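Local coordinates for cytokinin riboside 5'-monophosphate phosphoribohydrolase (Streptomyces coelicolor, PDB 5ZI9), which belongs to the SLOG clan of Rossmann-like proteins, whose core is a parallel beta sheet flanked by helices, at residues G66-L71 with V131-E136; S59-G64 with K160-K165. All blocks are in the same frame, centred on the assembly; numbering follows the deposited sequence.

Contact 1. Residues G66-L71 with V131-E136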
ATOM      1  N   GLY B  66      -9.213  11.909  -4.650  1.00 26.20           N
ATOM      2  CA  GLY B  66     -10.425  11.335  -5.136  1.00 27.19           C
ATOM      3  C   GLY B  66     -11.469  12.412  -5.156  1.00 29.21           C
ATOM      4  O   GLY B  66     -12.162  12.527  -6.162  1.00 31.84           O
ATOM      5  N   THR B  67     -11.588  13.208  -4.087  1.00 27.71           N
ATOM      6  CA  THR B  67     -12.658  14.166  -4.066  1.00 28.20           C
ATOM      7  C   THR B  67     -12.311  15.411  -4.868  1.00 28.80           C
ATOM      8  O   THR B  67     -13.203  16.132  -5.228  1.00 29.72           O
ATOM      9  CB  THR B  67     -13.203  14.540  -2.647  1.00 30.35           C
ATOM     10  OG1 THR B  67     -12.499  15.645  -2.121  1.00 32.39           O
ATOM     11  CG2 THR B  67     -13.219  13.357  -1.627  1.00 31.72           C
ATOM     12  N   LEU B  68     -11.040  15.662  -5.156  1.00 28.26           N
ATOM     13  CA  LEU B  68     -10.645  16.818  -5.950  1.00 28.25           C
ATOM     14  C   LEU B  68     -10.253  16.410  -7.372  1.00 28.28           C
ATOM     15  O   LEU B  68      -9.620  17.169  -8.073  1.00 26.88           O
ATOM     16  CB  LEU B  68      -9.504  17.548  -5.255  1.00 29.38           C
ATOM     17  CG  LEU B  68      -9.848  18.046  -3.839  1.00 30.32           C
ATOM     18  CD1 LEU B  68      -8.599  18.516  -3.112  1.00 31.09           C
ATOM     19  CD2 LEU B  68     -10.871  19.164  -3.841  1.00 30.91           C
ATOM     20  N   ALA B  69     -10.704  15.245  -7.824  1.00 29.14           N
ATOM     21  CA  ALA B  69     -10.257  14.697  -9.104  1.00 32.72           C
ATOM     22  C   ALA B  69     -10.669  15.486 -10.327  1.00 35.77           C
ATOM     23  O   ALA B  69      -9.961  15.454 -11.311  1.00 35.49           O
ATOM     24  CB  ALA B  69     -10.714  13.262  -9.270  1.00 31.59           C
ATOM     25  N   GLU B  70     -11.811  16.161 -10.268  1.00 41.54           N
ATOM     26  CA  GLU B  70     -12.346  16.862 -11.425  1.00 45.21           C
ATOM     27  C   GLU B  70     -12.420  18.345 -11.140  1.00 42.82           C
ATOM     28  O   GLU B  70     -13.234  19.059 -11.694  1.00 44.92           O
ATOM     29  CB  GLU B  70     -13.711  16.240 -11.833  1.00 51.05           C
ATOM     30  CG  GLU B  70     -13.654  15.409 -13.130  1.00 59.69           C
ATOM     31  CD  GLU B  70     -14.233  14.009 -12.990  1.00 68.72           C
ATOM     32  OE1 GLU B  70     -15.258  13.871 -12.280  1.00 79.14           O
ATOM     33  OE2 GLU B  70     -13.654  13.050 -13.577  1.00 66.51           O
ATOM     34  N   LEU B  71     -11.545  18.829 -10.279  1.00 42.91           N
ATOM     35  CA  LEU B  71     -11.456  20.263 -10.052  1.00 41.11           C
ATOM     36  C   LEU B  71     -10.949  20.904 -11.307  1.00 42.10           C
ATOM     37  O   LEU B  71     -10.024  20.376 -11.899  1.00 50.52           O
ATOM     38  CB  LEU B  71     -10.451  20.606  -8.954  1.00 40.78           C
ATOM     39  CG  LEU B  71     -10.954  21.036  -7.585  1.00 40.45           C
ATOM     40  CD1 LEU B  71      -9.915  21.943  -6.943  1.00 39.83           C
ATOM     41  CD2 LEU B  71     -12.302  21.733  -7.608  1.00 38.89           C
ATOM     42  N   VAL B 131     -14.371  25.923  -3.109  1.00 33.83           N
ATOM     43  CA  VAL B 131     -13.725  24.818  -2.362  1.00 32.28           C
ATOM     44  C   VAL B 131     -13.269  25.272  -0.961  1.00 29.75           C
ATOM     45  O   VAL B 131     -12.714  26.369  -0.748  1.00 28.57           O
ATOM     46  CB  VAL B 131     -12.562  24.160  -3.149  1.00 31.25           C
ATOM     47  CG1 VAL B 131     -12.116  22.825  -2.525  1.00 31.06           C
ATOM     48  CG2 VAL B 131     -12.964  23.900  -4.579  1.00 30.82           C
ATOM     49  N   GLY B 132     -13.566  24.409  -0.001  1.00 28.73           N
ATOM     50  CA  GLY B 132     -13.152  24.613   1.400  1.00 28.67           C
ATOM     51  C   GLY B 132     -12.427  23.391   1.934  1.00 25.47           C
ATOM     52  O   GLY B 132     -13.050  22.368   2.154  1.00 22.85           O
ATOM     53  N   LEU B 133     -11.111  23.513   2.102  1.00 24.62           N
ATOM     54  CA  LEU B 133     -10.266  22.442   2.636  1.00 23.54           C
ATOM     55  C   LEU B 133     -10.054  22.734   4.095  1.00 23.26           C
ATOM     56  O   LEU B 133      -9.205  23.533   4.436  1.00 24.10           O
ATOM     57  CB  LEU B 133      -8.908  22.393   1.916  1.00 22.05           C
ATOM     58  CG  LEU B 133      -8.908  22.360   0.376  1.00 21.35           C
ATOM     59  CD1 LEU B 133      -7.502  22.234  -0.126  1.00 21.17           C
ATOM     60  CD2 LEU B 133      -9.740  21.234  -0.221  1.00 21.97           C
ATOM     61  N   GLY B 134     -10.853  22.116   4.952  1.00 23.20           N
ATOM     62  CA  GLY B 134     -10.779  22.353   6.395  1.00 24.50           C
ATOM     63  C   GLY B 134      -9.661  21.616   7.107  1.00 24.78           C
ATOM     64  O   GLY B 134      -8.997  20.747   6.540  1.00 26.80           O
ATOM     65  N   ILE B 135      -9.464  21.960   8.360  1.00 23.52           N
ATOM     66  CA  ILE B 135      -8.499  21.284   9.163  1.00 25.94           C
ATOM     67  C   ILE B 135      -9.081  21.135  10.559  1.00 26.38           C
ATOM     68  O   ILE B 135      -9.705  22.064  11.097  1.00 27.55           O
ATOM     69  CB  ILE B 135      -7.118  22.037   9.159  1.00 27.38           C
ATOM     70  CG1 ILE B 135      -5.971  21.121   9.629  1.00 29.67           C
ATOM     71  CG2 ILE B 135      -7.132  23.282  10.025  1.00 25.65           C
ATOM     72  CD1 ILE B 135      -5.555  20.083   8.596  1.00 32.14           C
ATOM     73  N   GLU B 136      -8.852  19.977  11.160  1.00 26.26           N
ATOM     74  CA  GLU B 136      -9.231  19.737  12.549  1.00 26.60           C
ATOM     75  C   GLU B 136      -8.616  20.791  13.469  1.00 26.50           C
ATOM     76  O   GLU B 136      -7.458  21.096  13.356  1.00 29.26           O
ATOM     77  CB  GLU B 136      -8.714  18.350  12.976  1.00 26.66           C
ATOM     78  CG  GLU B 136      -9.098  17.943  14.382  1.00 25.93           C
ATOM     79  CD  GLU B 136      -8.459  16.654  14.838  1.00 26.67           C
ATOM     80  OE1 GLU B 136      -7.658  15.983  14.102  1.00 26.57           O
ATOM     81  OE2 GLU B 136      -8.750  16.332  15.991  1.00 26.03           O
TER
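Leu-68 meets Val-131 and Leu-133, and Leu-71 meets Val-131, joining the end of helix 50-67 and the turn after it to strand 130-135 of the parallel sheet in this Rossmann-like fold. Leu-68 is where the chain leaves the helix, and a type I turn, with a weak bond from Leu-71 N to Leu-68 O, runs from there to Leu-71, so both leucines present their side chains to the same strand. The forked end of Leu-68 is shared: its CD2 meets Val-131 CG1 at 4.1 Å, while its CD1 meets Leu-133 CD2, also at 4.1 Å. Val-131 is divided in the same way. Its CG1 stands anti to the backbone N (chi1 -167°) and faces Leu-68, while its CG2 takes Leu-71 CD2 at 3.8 Å. That last methyl pair is the closest approach. Ile-108 of strand 106-109 touches Leu-71, Val-131 and Leu-133, and Tyr-166 lies against both leucines of the turn, so the apolar cluster continues beyond the two segments. The other side of the turn is looser: Glu-70 is exposed and its side chain takes no part in the contact. Only methyl groups meet between the segments, so this junction rests on apolar burial and on the fit of the methyls, with no polar bond between the two.

Contact 2. Residues S59-G64 with K160-K165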
ATOM      1  N   SER B  59      -4.255   7.049   3.380  1.00 23.45           N
ATOM      2  CA  SER B  59      -5.701   7.078   3.130  1.00 24.07           C
ATOM      3  C   SER B  59      -6.257   8.497   2.906  1.00 24.08           C
ATOM      4  O   SER B  59      -7.092   8.737   2.027  1.00 22.64           O
ATOM      5  CB  SER B  59      -6.441   6.436   4.286  1.00 23.45           C
ATOM      6  OG  SER B  59      -6.019   5.111   4.389  1.00 23.51           O
ATOM      7  N   GLU B  60      -5.786   9.428   3.722  1.00 24.54           N
ATOM      8  CA  GLU B  60      -6.220  10.806   3.608  1.00 24.93           C
ATOM      9  C   GLU B  60      -5.766  11.456   2.314  1.00 22.35           C
ATOM     10  O   GLU B  60      -6.519  12.198   1.725  1.00 23.09           O
ATOM     11  CB  GLU B  60      -5.772  11.648   4.805  1.00 25.62           C
ATOM     12  CG  GLU B  60      -6.456  13.003   4.756  1.00 26.30           C
ATOM     13  CD  GLU B  60      -6.512  13.709   6.082  1.00 27.03           C
ATOM     14  OE1 GLU B  60      -5.569  14.475   6.380  1.00 30.12           O
ATOM     15  OE2 GLU B  60      -7.522  13.556   6.791  1.00 25.08           O
ATOM     16  N   PHE B  61      -4.559  11.161   1.862  1.00 22.46           N
ATOM     17  CA  PHE B  61      -4.134  11.577   0.523  1.00 22.94           C
ATOM     18  C   PHE B  61      -5.038  11.001  -0.536  1.00 22.50           C
ATOM     19  O   PHE B  61      -5.427  11.711  -1.455  1.00 21.28           O
ATOM     20  CB  PHE B  61      -2.736  11.093   0.189  1.00 22.85           C
ATOM     21  CG  PHE B  61      -1.681  11.989   0.653  1.00 23.65           C
ATOM     22  CD1 PHE B  61      -1.442  13.168  -0.007  1.00 24.81           C
ATOM     23  CD2 PHE B  61      -0.909  11.651   1.745  1.00 25.18           C
ATOM     24  CE1 PHE B  61      -0.446  14.019   0.429  1.00 26.35           C
ATOM     25  CE2 PHE B  61       0.107  12.471   2.172  1.00 26.51           C
ATOM     26  CZ  PHE B  61       0.339  13.676   1.515  1.00 26.58           C
ATOM     27  N   ILE B  62      -5.314   9.697  -0.422  1.00 21.52           N
ATOM     28  CA  ILE B  62      -6.172   9.050  -1.382  1.00 23.40           C
ATOM     29  C   ILE B  62      -7.518   9.708  -1.440  1.00 24.85           C
ATOM     30  O   ILE B  62      -8.028   9.884  -2.532  1.00 25.35           O
ATOM     31  CB  ILE B  62      -6.301   7.535  -1.146  1.00 24.70           C
ATOM     32  CG1 ILE B  62      -4.994   6.862  -1.583  1.00 24.35           C
ATOM     33  CG2 ILE B  62      -7.458   6.924  -1.955  1.00 24.46           C
ATOM     34  CD1 ILE B  62      -4.714   5.599  -0.863  1.00 23.68           C
ATOM     35  N   GLU B  63      -8.078  10.060  -0.277  1.00 26.92           N
ATOM     36  CA  GLU B  63      -9.415  10.656  -0.185  1.00 26.84           C
ATOM     37  C   GLU B  63      -9.414  12.033  -0.798  1.00 28.78           C
ATOM     38  O   GLU B  63     -10.325  12.390  -1.539  1.00 30.04           O
ATOM     39  CB  GLU B  63      -9.863  10.735   1.262  1.00 28.08           C
ATOM     40  CG  GLU B  63     -10.374   9.414   1.806  1.00 29.28           C
ATOM     41  CD  GLU B  63     -10.022   9.118   3.263  1.00 29.12           C
ATOM     42  OE1 GLU B  63      -9.965  10.044   4.106  1.00 30.67           O
ATOM     43  OE2 GLU B  63      -9.803   7.920   3.545  1.00 28.64           O
ATOM     44  N   GLY B  64      -8.374  12.803  -0.503  1.00 29.40           N
ATOM     45  CA  GLY B  64      -8.191  14.110  -1.115  1.00 29.45           C
ATOM     46  C   GLY B  64      -8.185  14.063  -2.634  1.00 28.69           C
ATOM     47  O   GLY B  64      -8.976  14.732  -3.256  1.00 36.06           O
ATOM     48  N   LYS B 160      -1.624  20.932   3.255  1.00 30.79           N
ATOM     49  CA  LYS B 160      -0.655  21.883   2.640  1.00 31.02           C
ATOM     50  C   LYS B 160      -0.346  21.598   1.192  1.00 27.96           C
ATOM     51  O   LYS B 160      -0.158  22.497   0.396  1.00 26.64           O
ATOM     52  CB  LYS B 160       0.673  21.820   3.385  1.00 34.19           C
ATOM     53  CG  LYS B 160       0.803  22.868   4.428  1.00 36.49           C
ATOM     54  CD  LYS B 160       2.101  22.634   5.159  1.00 40.09           C
ATOM     55  CE  LYS B 160       2.566  23.834   5.977  1.00 41.63           C
ATOM     56  NZ  LYS B 160       1.619  24.983   6.089  1.00 42.77           N
ATOM     57  N   MET B 161      -0.243  20.330   0.884  1.00 27.44           N
ATOM     58  CA  MET B 161       0.079  19.953  -0.447  1.00 30.68           C
ATOM     59  C   MET B 161      -1.117  20.112  -1.383  1.00 30.34           C
ATOM     60  O   MET B 161      -0.921  20.356  -2.558  1.00 34.82           O
ATOM     61  CB  MET B 161       0.671  18.559  -0.476  1.00 33.11           C
ATOM     62  CG  MET B 161      -0.201  17.451  -0.992  1.00 36.25           C
ATOM     63  SD  MET B 161       0.362  17.073  -2.643  1.00 48.13           S
ATOM     64  CE  MET B 161       0.304  15.311  -2.612  1.00 50.20           C
ATOM     65  N   MET B 162      -2.343  20.021  -0.881  1.00 28.52           N
ATOM     66  CA  MET B 162      -3.536  20.200  -1.731  1.00 28.62           C
ATOM     67  C   MET B 162      -3.724  21.673  -2.236  1.00 29.36           C
ATOM     68  O   MET B 162      -4.213  21.937  -3.366  1.00 26.09           O
ATOM     69  CB  MET B 162      -4.780  19.766  -0.970  1.00 29.81           C
ATOM     70  CG  MET B 162      -4.727  18.362  -0.380  1.00 30.60           C
ATOM     71  SD  MET B 162      -5.008  17.079  -1.575  1.00 31.62           S
ATOM     72  CE  MET B 162      -4.318  15.657  -0.730  1.00 32.85           C
ATOM     73  N   PHE B 163      -3.314  22.618  -1.386  1.00 30.36           N
ATOM     74  CA  PHE B 163      -3.368  24.042  -1.683  1.00 28.31           C
ATOM     75  C   PHE B 163      -2.505  24.372  -2.863  1.00 26.74           C
ATOM     76  O   PHE B 163      -2.856  25.246  -3.608  1.00 29.11           O
ATOM     77  CB  PHE B 163      -2.903  24.906  -0.496  1.00 29.07           C
ATOM     78  CG  PHE B 163      -3.935  25.095   0.593  1.00 29.94           C
ATOM     79  CD1 PHE B 163      -5.205  25.568   0.289  1.00 30.87           C
ATOM     80  CD2 PHE B 163      -3.622  24.870   1.929  1.00 29.09           C
ATOM     81  CE1 PHE B 163      -6.151  25.778   1.274  1.00 29.37           C
ATOM     82  CE2 PHE B 163      -4.565  25.078   2.916  1.00 28.34           C
ATOM     83  CZ  PHE B 163      -5.828  25.535   2.592  1.00 29.39           C
ATOM     84  N   VAL B 164      -1.376  23.695  -3.031  1.00 26.00           N
ATOM     85  CA  VAL B 164      -0.475  23.953  -4.179  1.00 24.75           C
ATOM     86  C   VAL B 164      -0.789  23.141  -5.418  1.00 24.11           C
ATOM     87  O   VAL B 164      -0.804  23.652  -6.510  1.00 25.82           O
ATOM     88  CB  VAL B 164       0.975  23.718  -3.785  1.00 23.10           C
ATOM     89  CG1 VAL B 164       1.903  23.960  -4.970  1.00 21.24           C
ATOM     90  CG2 VAL B 164       1.314  24.661  -2.622  1.00 24.48           C
ATOM     91  N   LYS B 165      -1.052  21.869  -5.221  1.00 26.47           N
ATOM     92  CA  LYS B 165      -1.285  20.922  -6.298  1.00 27.54           C
ATOM     93  C   LYS B 165      -2.465  21.292  -7.180  1.00 27.25           C
ATOM     94  O   LYS B 165      -2.434  21.043  -8.381  1.00 28.50           O
ATOM     95  CB  LYS B 165      -1.501  19.511  -5.696  1.00 28.97           C
ATOM     96  CG  LYS B 165      -1.660  18.383  -6.723  1.00 29.76           C
ATOM     97  CD  LYS B 165      -1.910  17.024  -6.065  1.00 30.69           C
ATOM     98  CE  LYS B 165      -2.857  16.151  -6.878  1.00 33.23           C
ATOM     99  NZ  LYS B 165      -2.101  15.161  -7.676  1.00 35.24           N
TER
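Helix segments 59-64 and 160-165 run roughly parallel, their axes 29° apart in direction and 11.5 Å at closest approach, with Gly-64 and Met-162 the nearest pair of CA atoms at 7.7 Å. Both belong to the helical layer packed on the parallel sheet of the Rossmann-like core. At that axis spacing, long side chains bridge the gap: Phe-61 reaches out from one helix, Met-161 and Met-162 from the other. The two methionine methyls approach the Phe-61 ring obliquely, and Met-161 CG lies at the ring's edge, in its plane, 3.7 Å from CE1. Met-161 is bent at chi2 and chi3, which folds its CE back to 3.4 Å from Phe-61 CE1. Met-162, bent at chi2 (-78°), sends its CE towards the backbone of the opposing helix, where Gly-64, having no side chain, lets this methyl lie 4.2 Å from its CA. The apolar patch continues across a subunit boundary, since Phe-61 also packs on Phe-61 of a neighbouring subunit. Arg-154 forms a salt bridge with Glu-60 to one side of the patch. On the ring itself, CD1 touches both methyls, with Met-161 CE at 3.8 Å and Met-162 CE at 3.9 Å.

Overall arrangement
Helix 50-67 serves both contacts: its C-terminal half, residues 59-64, faces helix 156-165 in contact 2, and its end and the following turn meet strand 130-135 in contact 1. The two centres lie about 8 Å apart, and the contacts touch directly. Leu-133 CD1 packs against Met-162 CB at 3.8 Å, and Leu-68 CD1 comes within 4.2 Å of Met-162 SD, so Met-162 takes part in both the helix pair and the packing on the sheet. Leu-133 also reaches Phe-163, a second point of touch, so one apolar core runs from strand to helix layer. Both contacts are buried near the chain centre, their centres about 8 and 7 Å from it respectively, and each also touches the same neighbouring copy of the protein.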